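NIF3-related protein (Bacillus cereus, PDB 2GX8) is of unknown function but binds zinc at a two-metal site of the NIF3 family and carries an additional, probably regulatory, domain. Local coordinates at residues V168-A173 with E224-E229; D72-V77 with L389-F394; T150-P155 with L269-Y274. All blocks are in the same frame, centred on the assembly; numbering follows the deposited sequence.

Contact 1: residues V168-A173 with E224-E229; sequences VPVTHA and EEVRIE
V168 and V226 form an antiparallel hydrogen-bonded pair where strand 150-168 ends and the chain swings over the sheet into helix 170-182, the strand-to-helix step of the outlying alpha-beta part of the chain. Two backbone bonds join the pair: V168 N donates to V226 O at 2.9 Å and V226 N to V168 O at 3.0 Å. P169, which has no N-H to offer, follows at once and suits the place where the strand gives way to the helix.

The tight part is the apolar layer between helix and sheet. Beta-branched V168, V226 and I228 suit extended chain and give compact branches to this layer. V168 CG2 meets I228 CD1 at 3.7 Å, because the isoleucine chain is extended (chi2 172°) and carries its terminal methyl across to the valine and to the start of the helix. There A173, small enough to let the helix lie close over the sheet, brings CB within 4.3 Å of V226 CB. V176 of the helix packs on V168, and S197 of strand 194-206 borders V226 and I228.

On the face opposite V226, which E225 shares, R227 and E229 are buried against neighbouring subunits. R227 NH2 makes a salt bridge to E229 OE1; R227 also bridges E229 of one neighbouring subunit, and E229 bridges R227 of another. The looser, solvent side of the contact lies at V170, which is exposed. Even so, its CG2 presses on V226 CG2 at 3.4 Å, closer than usual for two methyl groups, the two side chains crossing at about a right angle.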
loop_
_atom_site.group_PDB
_atom_site.type_symbol
_atom_site.label_atom_id
_atom_site.label_comp_id
_atom_site.label_asym_id
_atom_site.label_seq_id
_atom_site.Cartn_x
_atom_site.Cartn_y
_atom_site.Cartn_z
ATOM N N VAL C 168 -42.332 -31.114 4.162
ATOM C CA VAL C 168 -42.507 -32.467 3.633
ATOM C C VAL C 168 -43.871 -33.035 4.007
ATOM O O VAL C 168 -44.339 -32.814 5.119
ATOM C CB VAL C 168 -41.467 -33.464 4.264
ATOM C CG1 VAL C 168 -41.390 -34.766 3.468
ATOM C CG2 VAL C 168 -40.074 -32.884 4.343
ATOM N N PRO C 169 -44.531 -33.756 3.086
ATOM C CA PRO C 169 -45.756 -34.427 3.513
ATOM C C PRO C 169 -45.456 -35.473 4.615
ATOM O O PRO C 169 -44.376 -36.073 4.620
ATOM C CB PRO C 169 -46.218 -35.127 2.230
ATOM C CG PRO C 169 -44.981 -35.271 1.410
ATOM C CD PRO C 169 -44.271 -33.987 1.653
ATOM N N VAL C 170 -46.406 -35.661 5.538
ATOM C CA VAL C 170 -46.288 -36.610 6.671
ATOM C C VAL C 170 -45.942 -38.021 6.208
ATOM O O VAL C 170 -45.315 -38.791 6.951
ATOM C CB VAL C 170 -47.577 -36.637 7.584
ATOM C CG1 VAL C 170 -47.404 -37.601 8.741
ATOM C CG2 VAL C 170 -47.924 -35.222 8.149
ATOM N N THR C 171 -46.332 -38.361 4.979
ATOM C CA THR C 171 -45.996 -39.668 4.417
ATOM C C THR C 171 -44.485 -39.815 4.262
ATOM O O THR C 171 -43.939 -40.891 4.449
ATOM C CB THR C 171 -46.660 -39.918 3.048
ATOM O OG1 THR C 171 -46.324 -38.861 2.141
ATOM C CG2 THR C 171 -48.171 -40.013 3.184
ATOM N N HIS C 172 -43.795 -38.725 3.960
ATOM C CA HIS C 172 -42.366 -38.842 3.756
ATOM C C HIS C 172 -41.494 -38.182 4.795
ATOM O O HIS C 172 -40.270 -38.209 4.689
ATOM C CB HIS C 172 -42.010 -38.397 2.346
ATOM C CG HIS C 172 -42.475 -39.359 1.292
ATOM N ND1 HIS C 172 -41.652 -40.328 0.755
ATOM C CD2 HIS C 172 -43.680 -39.514 0.693
ATOM C CE1 HIS C 172 -42.325 -41.031 -0.139
ATOM N NE2 HIS C 172 -43.558 -40.555 -0.196
ATOM N N ALA C 173 -42.128 -37.648 5.829
ATOM C CA ALA C 173 -41.427 -36.926 6.877
ATOM C C ALA C 173 -40.333 -37.725 7.596
ATOM O O ALA C 173 -39.202 -37.249 7.714
ATOM C CB ALA C 173 -42.422 -36.359 7.872
ATOM N N GLU C 224 -51.860 -30.011 4.180
ATOM C CA GLU C 224 -51.278 -30.213 5.521
ATOM C C GLU C 224 -49.840 -30.713 5.307
ATOM O O GLU C 224 -49.585 -31.534 4.446
ATOM C CB GLU C 224 -52.091 -31.197 6.360
ATOM C CG GLU C 224 -53.518 -30.740 6.690
ATOM C CD GLU C 224 -54.429 -31.900 7.172
ATOM O OE1 GLU C 224 -54.042 -33.093 7.023
ATOM O OE2 GLU C 224 -55.553 -31.627 7.684
ATOM N N GLU C 225 -48.900 -30.189 6.077
ATOM C CA GLU C 225 -47.488 -30.484 5.889
ATOM C C GLU C 225 -46.709 -30.457 7.187
ATOM O O GLU C 225 -47.170 -29.942 8.203
ATOM C CB GLU C 225 -46.858 -29.387 5.032
ATOM C CG GLU C 225 -46.994 -29.512 3.554
ATOM C CD GLU C 225 -46.176 -28.446 2.841
ATOM O OE1 GLU C 225 -46.347 -27.266 3.169
ATOM O OE2 GLU C 225 -45.383 -28.787 1.932
ATOM N N VAL C 226 -45.480 -30.949 7.116
ATOM C CA VAL C 226 -44.577 -30.976 8.255
ATOM C C VAL C 226 -43.401 -30.056 7.962
ATOM O O VAL C 226 -42.819 -30.092 6.876
ATOM C CB VAL C 226 -44.116 -32.437 8.560
ATOM C CG1 VAL C 226 -43.128 -32.484 9.693
ATOM C CG2 VAL C 226 -45.285 -33.249 8.923
ATOM N N ARG C 227 -43.096 -29.207 8.938
ATOM C CA ARG C 227 -42.020 -28.246 8.863
ATOM C C ARG C 227 -40.908 -28.844 9.695
ATOM O O ARG C 227 -40.980 -28.862 10.933
ATOM C CB ARG C 227 -42.456 -26.911 9.475
ATOM C CG ARG C 227 -41.656 -25.732 9.017
ATOM C CD ARG C 227 -41.850 -24.436 9.852
ATOM N NE ARG C 227 -40.747 -24.225 10.791
ATOM C CZ ARG C 227 -39.838 -23.257 10.711
ATOM N NH1 ARG C 227 -39.867 -22.336 9.762
ATOM N NH2 ARG C 227 -38.898 -23.193 11.616
ATOM N N ILE C 228 -39.890 -29.353 9.014
ATOM C CA ILE C 228 -38.757 -29.976 9.669
ATOM C C ILE C 228 -37.578 -29.029 9.664
ATOM O O ILE C 228 -37.181 -28.526 8.623
ATOM C CB ILE C 228 -38.315 -31.286 8.945
ATOM C CG1 ILE C 228 -39.501 -32.262 8.788
ATOM C CG2 ILE C 228 -37.123 -31.957 9.685
ATOM C CD1 ILE C 228 -39.203 -33.488 7.916
ATOM N N GLU C 229 -37.014 -28.789 10.833
ATOM C CA GLU C 229 -35.831 -27.952 10.907
ATOM C C GLU C 229 -34.689 -28.705 11.558
ATOM O O GLU C 229 -34.906 -29.593 12.402
ATOM C CB GLU C 229 -36.105 -26.635 11.614
ATOM C CG GLU C 229 -36.437 -26.743 13.050
ATOM C CD GLU C 229 -36.558 -25.391 13.702
ATOM O OE1 GLU C 229 -37.244 -24.515 13.152
ATOM O OE2 GLU C 229 -35.975 -25.201 14.782
#

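Contact 2: residues D72-V77 with L389-F394; sequences DVTEEV and LHTDPF
D72 and T391 make the polar link between the start of helix 75-84 and the loop 389-394. T391 OG1 donates to D72 OD2 at 2.8 Å, using the anti lone pair, the one directed away from OD1. The torsion of T391 (chi1 57°) sets its hydroxyl between the backbone N and the carbonyl carbon, leaving the methyl to face the helix start. The carboxylate has further partners: OD1 bonds H93 ND1, and OD2 also meets Y339 OH of a neighbouring subunit. A short aspartate suits this spot, since its two oxygens can serve different groups while staying close to the backbone.

A second polar feature lies within 72-77. T74 is the N-cap of the helix, and its OG1 accepts a weak bond from V77 N at 3.3 Å, a role for which a threonine hydroxyl is well suited.

Apolar contacts fill in beside these bonds. T74 CG2 and T391 CG2 approach to 4.0 Å, so each threonine has its hydroxyl in a polar role and its methyl in the packing. L389 lies over the first turn of the helix, where its CD1 comes up closely against E76 O at 3.1 Å. The same methyl also touches E76 CB and, more distantly, V77 CG2.

The arrangement borders the dimetal site of the NIF3 family. H93 is a zinc ligand together with H357 and E360, making D72 a second-shell residue that probably helps orient the histidine imidazole.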
loop_
_atom_site.group_PDB
_atom_site.type_symbol
_atom_site.label_atom_id
_atom_site.label_comp_id
_atom_site.label_asym_id
_atom_site.label_seq_id
_atom_site.Cartn_x
_atom_site.Cartn_y
_atom_site.Cartn_z
ATOM N N ASP C 72 9.249 -32.401 6.524
ATOM C CA ASP C 72 10.023 -31.600 5.588
ATOM C C ASP C 72 10.352 -32.450 4.375
ATOM O O ASP C 72 10.739 -33.618 4.546
ATOM C CB ASP C 72 11.328 -31.209 6.266
ATOM C CG ASP C 72 11.091 -30.437 7.535
ATOM O OD1 ASP C 72 10.356 -29.437 7.422
ATOM O OD2 ASP C 72 11.624 -30.803 8.629
ATOM N N VAL C 73 10.181 -31.899 3.165
ATOM C CA VAL C 73 10.572 -32.648 1.990
ATOM C C VAL C 73 11.996 -32.292 1.629
ATOM O O VAL C 73 12.236 -31.382 0.856
ATOM C CB VAL C 73 9.667 -32.408 0.771
ATOM C CG1 VAL C 73 10.123 -33.274 -0.389
ATOM C CG2 VAL C 73 8.213 -32.685 1.110
ATOM N N THR C 74 12.949 -32.987 2.225
ATOM C CA THR C 74 14.372 -32.770 1.934
ATOM C C THR C 74 14.712 -33.773 0.847
ATOM O O THR C 74 13.875 -34.605 0.504
ATOM C CB THR C 74 15.219 -33.103 3.152
ATOM O OG1 THR C 74 15.021 -34.484 3.481
ATOM C CG2 THR C 74 14.772 -32.272 4.338
ATOM N N GLU C 75 15.922 -33.723 0.299
ATOM C CA GLU C 75 16.270 -34.672 -0.749
ATOM C C GLU C 75 16.317 -36.129 -0.237
ATOM O O GLU C 75 15.873 -37.042 -0.943
ATOM C CB GLU C 75 17.552 -34.287 -1.484
ATOM C CG GLU C 75 17.621 -34.963 -2.846
ATOM C CD GLU C 75 18.736 -34.457 -3.711
ATOM O OE1 GLU C 75 19.483 -33.571 -3.250
ATOM O OE2 GLU C 75 18.864 -34.938 -4.861
ATOM N N GLU C 76 16.795 -36.320 1.002
ATOM C CA GLU C 76 16.898 -37.648 1.604
ATOM C C GLU C 76 15.517 -38.250 1.781
ATOM O O GLU C 76 15.370 -39.470 1.725
ATOM C CB GLU C 76 17.656 -37.638 2.938
ATOM C CG GLU C 76 19.168 -37.378 2.873
ATOM C CD GLU C 76 19.556 -35.913 2.593
ATOM O OE1 GLU C 76 18.714 -35.000 2.771
ATOM O OE2 GLU C 76 20.728 -35.670 2.201
ATOM N N VAL C 77 14.514 -37.404 2.012
ATOM C CA VAL C 77 13.113 -37.861 2.138
ATOM C C VAL C 77 12.594 -38.351 0.768
ATOM O O VAL C 77 11.870 -39.356 0.691
ATOM C CB VAL C 77 12.170 -36.770 2.739
ATOM C CG1 VAL C 77 10.697 -37.140 2.544
ATOM C CG2 VAL C 77 12.470 -36.534 4.201
ATOM N N LEU C 389 13.326 -40.557 8.459
ATOM C CA LEU C 389 14.402 -39.591 8.498
ATOM C C LEU C 389 14.206 -38.472 9.510
ATOM O O LEU C 389 13.120 -37.934 9.676
ATOM C CB LEU C 389 14.661 -39.044 7.101
ATOM C CG LEU C 389 14.872 -40.231 6.163
ATOM C CD1 LEU C 389 15.230 -39.750 4.792
ATOM C CD2 LEU C 389 15.944 -41.200 6.693
ATOM N N HIS C 390 15.289 -38.158 10.194
ATOM C CA HIS C 390 15.314 -37.118 11.185
ATOM C C HIS C 390 15.651 -35.792 10.472
ATOM O O HIS C 390 16.709 -35.685 9.849
ATOM C CB HIS C 390 16.387 -37.481 12.210
ATOM C CG HIS C 390 16.493 -36.509 13.337
ATOM N ND1 HIS C 390 15.592 -36.481 14.382
ATOM C CD2 HIS C 390 17.391 -35.528 13.586
ATOM C CE1 HIS C 390 15.929 -35.522 15.226
ATOM N NE2 HIS C 390 17.018 -34.930 14.769
ATOM N N THR C 391 14.783 -34.787 10.560
ATOM C CA THR C 391 15.044 -33.537 9.839
ATOM C C THR C 391 15.234 -32.273 10.676
ATOM O O THR C 391 15.035 -31.178 10.167
ATOM C CB THR C 391 13.960 -33.249 8.779
ATOM O OG1 THR C 391 12.678 -33.221 9.420
ATOM C CG2 THR C 391 13.946 -34.323 7.691
ATOM N N ASP C 392 15.627 -32.427 11.937
ATOM C CA ASP C 392 15.905 -31.301 12.793
ATOM C C ASP C 392 17.253 -30.745 12.357
ATOM O O ASP C 392 18.260 -31.460 12.364
ATOM C CB ASP C 392 16.006 -31.785 14.236
ATOM C CG ASP C 392 15.870 -30.658 15.277
ATOM O OD1 ASP C 392 15.797 -31.009 16.468
ATOM O OD2 ASP C 392 15.796 -29.450 14.934
ATOM N N PRO C 393 17.287 -29.479 11.922
ATOM C CA PRO C 393 18.587 -28.894 11.511
ATOM C C PRO C 393 19.551 -28.617 12.646
ATOM O O PRO C 393 20.728 -28.411 12.386
ATOM C CB PRO C 393 18.203 -27.578 10.848
ATOM C CG PRO C 393 16.809 -27.273 11.245
ATOM C CD PRO C 393 16.152 -28.565 11.711
ATOM N N PHE C 394 19.071 -28.663 13.888
ATOM C CA PHE C 394 19.854 -28.341 15.092
ATOM C C PHE C 394 20.332 -29.497 15.977
ATOM O O PHE C 394 19.600 -30.455 16.205
ATOM C CB PHE C 394 19.020 -27.459 16.034
ATOM C CG PHE C 394 18.550 -26.193 15.423
ATOM C CD1 PHE C 394 17.215 -26.039 15.059
ATOM C CD2 PHE C 394 19.442 -25.139 15.197
ATOM C CE1 PHE C 394 16.762 -24.868 14.447
ATOM C CE2 PHE C 394 18.996 -23.957 14.600
ATOM C CZ PHE C 394 17.653 -23.820 14.223
#

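Contact 3: residues T150-P155 with L269-Y274; sequences TEVLAP and LGKIGY
E151 and I272 exchange backbone hydrogen bonds, E151 N to I272 O at 2.9 Å and I272 N to E151 O at 3.0 Å, in an antiparallel ladder. A154 and L269 form a second such pair, A154 N to L269 O at 2.9 Å and L269 N to A154 O at 2.7 Å. Between them L153 N makes a hydrogen bond to G270 O at 2.7 Å, from 51° out of the carbonyl plane. The chain turns a corner at 153 and 154 and its partner at 269, so the ladder continues round the bend. G270 has a positive phi (67°), which favours glycine.

K271 bends at chi2 (-69°), its CD running past E151 O at 3.6 Å. NZ lies near V152 CG2, and this ammonium group has a weak, long ion pair with D139. G273, with no side chain, leaves room for T150 CG2 at 4.0 Å from its CA. L153 CD1 reaches I272 CB at 4.2 Å, crossing at about a right angle.

At this bent antiparallel pair strand 150-168 sets out toward the outlying alpha-beta part. Strand 306-313 pairs with K271 and G273, its A311 and L313 packing against L153, whose carbonyl is bonded by Q323 of helix 321-326 and K327.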
loop_
_atom_site.group_PDB
_atom_site.type_symbol
_atom_site.label_atom_id
_atom_site.label_comp_id
_atom_site.label_asym_id
_atom_site.label_seq_id
_atom_site.Cartn_x
_atom_site.Cartn_y
_atom_site.Cartn_z
ATOM N N THR C 150 -8.045 -30.588 27.507
ATOM C CA THR C 150 -7.499 -29.591 26.587
ATOM C C THR C 150 -8.560 -28.750 25.880
ATOM O O THR C 150 -9.698 -29.192 25.694
ATOM C CB THR C 150 -6.515 -30.186 25.544
ATOM O OG1 THR C 150 -7.185 -31.153 24.732
ATOM C CG2 THR C 150 -5.324 -30.817 26.224
ATOM N N GLU C 151 -8.158 -27.528 25.540
ATOM C CA GLU C 151 -8.961 -26.558 24.806
ATOM C C GLU C 151 -8.102 -25.959 23.703
ATOM O O GLU C 151 -6.899 -25.994 23.793
ATOM C CB GLU C 151 -9.299 -25.382 25.693
ATOM C CG GLU C 151 -10.227 -25.601 26.812
ATOM C CD GLU C 151 -10.538 -24.270 27.486
ATOM O OE1 GLU C 151 -9.943 -23.246 27.049
ATOM O OE2 GLU C 151 -11.360 -24.240 28.433
ATOM N N VAL C 152 -8.704 -25.388 22.674
ATOM C CA VAL C 152 -7.934 -24.726 21.633
ATOM C C VAL C 152 -7.189 -23.555 22.294
ATOM O O VAL C 152 -7.730 -22.876 23.189
ATOM C CB VAL C 152 -8.839 -24.221 20.451
ATOM C CG1 VAL C 152 -8.081 -23.289 19.543
ATOM C CG2 VAL C 152 -9.396 -25.395 19.630
ATOM N N LEU C 153 -5.939 -23.332 21.899
ATOM C CA LEU C 153 -5.182 -22.254 22.516
ATOM C C LEU C 153 -5.538 -20.907 21.871
ATOM O O LEU C 153 -5.901 -19.957 22.575
ATOM C CB LEU C 153 -3.668 -22.516 22.424
ATOM C CG LEU C 153 -2.749 -21.365 22.842
ATOM C CD1 LEU C 153 -2.838 -21.168 24.362
ATOM C CD2 LEU C 153 -1.343 -21.667 22.416
ATOM N N ALA C 154 -5.401 -20.827 20.546
ATOM C CA ALA C 154 -5.682 -19.602 19.812
ATOM C C ALA C 154 -6.675 -19.945 18.718
ATOM O O ALA C 154 -6.280 -20.616 17.729
ATOM C CB ALA C 154 -4.405 -19.032 19.182
ATOM N N PRO C 155 -7.938 -19.524 18.894
ATOM C CA PRO C 155 -9.028 -19.750 17.963
ATOM C C PRO C 155 -8.729 -19.062 16.625
ATOM O O PRO C 155 -8.413 -17.826 16.615
ATOM C CB PRO C 155 -10.209 -19.058 18.657
ATOM C CG PRO C 155 -9.829 -19.042 20.108
ATOM C CD PRO C 155 -8.382 -18.765 20.077
ATOM N N LEU C 269 -5.083 -22.807 16.664
ATOM C CA LEU C 269 -3.718 -23.241 16.838
ATOM C C LEU C 269 -3.402 -23.582 18.275
ATOM O O LEU C 269 -3.792 -22.853 19.164
ATOM C CB LEU C 269 -2.775 -22.135 16.378
ATOM C CG LEU C 269 -2.788 -21.840 14.887
ATOM C CD1 LEU C 269 -1.977 -20.592 14.658
ATOM C CD2 LEU C 269 -2.245 -23.045 14.100
ATOM N N GLY C 270 -2.682 -24.679 18.485
ATOM C CA GLY C 270 -2.255 -25.112 19.820
ATOM C C GLY C 270 -3.332 -25.554 20.777
ATOM O O GLY C 270 -4.513 -25.245 20.574
ATOM N N LYS C 271 -2.911 -26.268 21.833
ATOM C CA LYS C 271 -3.798 -26.769 22.910
ATOM C C LYS C 271 -3.363 -26.265 24.288
ATOM O O LYS C 271 -2.196 -25.994 24.521
ATOM C CB LYS C 271 -3.825 -28.313 22.944
ATOM C CG LYS C 271 -4.457 -28.956 21.701
ATOM C CD LYS C 271 -5.942 -28.687 21.665
ATOM C CE LYS C 271 -6.561 -29.124 20.343
ATOM N NZ LYS C 271 -8.061 -29.066 20.358
ATOM N N ILE C 272 -4.307 -26.092 25.199
ATOM C CA ILE C 272 -3.951 -25.724 26.549
ATOM C C ILE C 272 -4.701 -26.688 27.437
ATOM O O ILE C 272 -5.890 -26.893 27.235
ATOM C CB ILE C 272 -4.166 -24.207 26.882
ATOM C CG1 ILE C 272 -3.540 -23.872 28.257
ATOM C CG2 ILE C 272 -5.631 -23.771 26.761
ATOM C CD1 ILE C 272 -3.541 -22.396 28.609
ATOM N N GLY C 273 -3.982 -27.318 28.370
ATOM C CA GLY C 273 -4.526 -28.325 29.252
ATOM C C GLY C 273 -3.746 -28.400 30.557
ATOM O O GLY C 273 -2.944 -27.509 30.860
ATOM N N TYR C 274 -3.946 -29.487 31.299
ATOM C CA TYR C 274 -3.338 -29.668 32.627
ATOM C C TYR C 274 -2.517 -30.933 32.799
ATOM O O TYR C 274 -2.948 -32.017 32.411
ATOM C CB TYR C 274 -4.447 -29.682 33.690
ATOM C CG TYR C 274 -5.207 -28.382 33.789
ATOM C CD1 TYR C 274 -6.390 -28.176 33.064
ATOM C CD2 TYR C 274 -4.728 -27.343 34.594
ATOM C CE1 TYR C 274 -7.079 -26.961 33.153
ATOM C CE2 TYR C 274 -5.406 -26.131 34.697
ATOM C CZ TYR C 274 -6.570 -25.937 33.976
ATOM O OH TYR C 274 -7.222 -24.717 34.107
#

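Overall arrangement
Contacts 1 and 3 are buried and share strand 150-168, which runs from the pairing with 269-274 at its start to the pairing with 224-229 at its end, their centres about 43 Å apart. Both rest on antiparallel backbone bonds: contact 3 is a longer ladder that turns a corner, whereas contact 1 has one bonded pair and relies more on a helix packed over the sheet. Contact 2 is only partly buried and belongs to no sheet ladder; a carboxylate-hydroxyl bond near the zinc site, with methyl and leucine packing, takes that place. Both other contacts are nested within the chain loop it closes, and contacts 1 and 2 lie on opposite sides of the chain's centre.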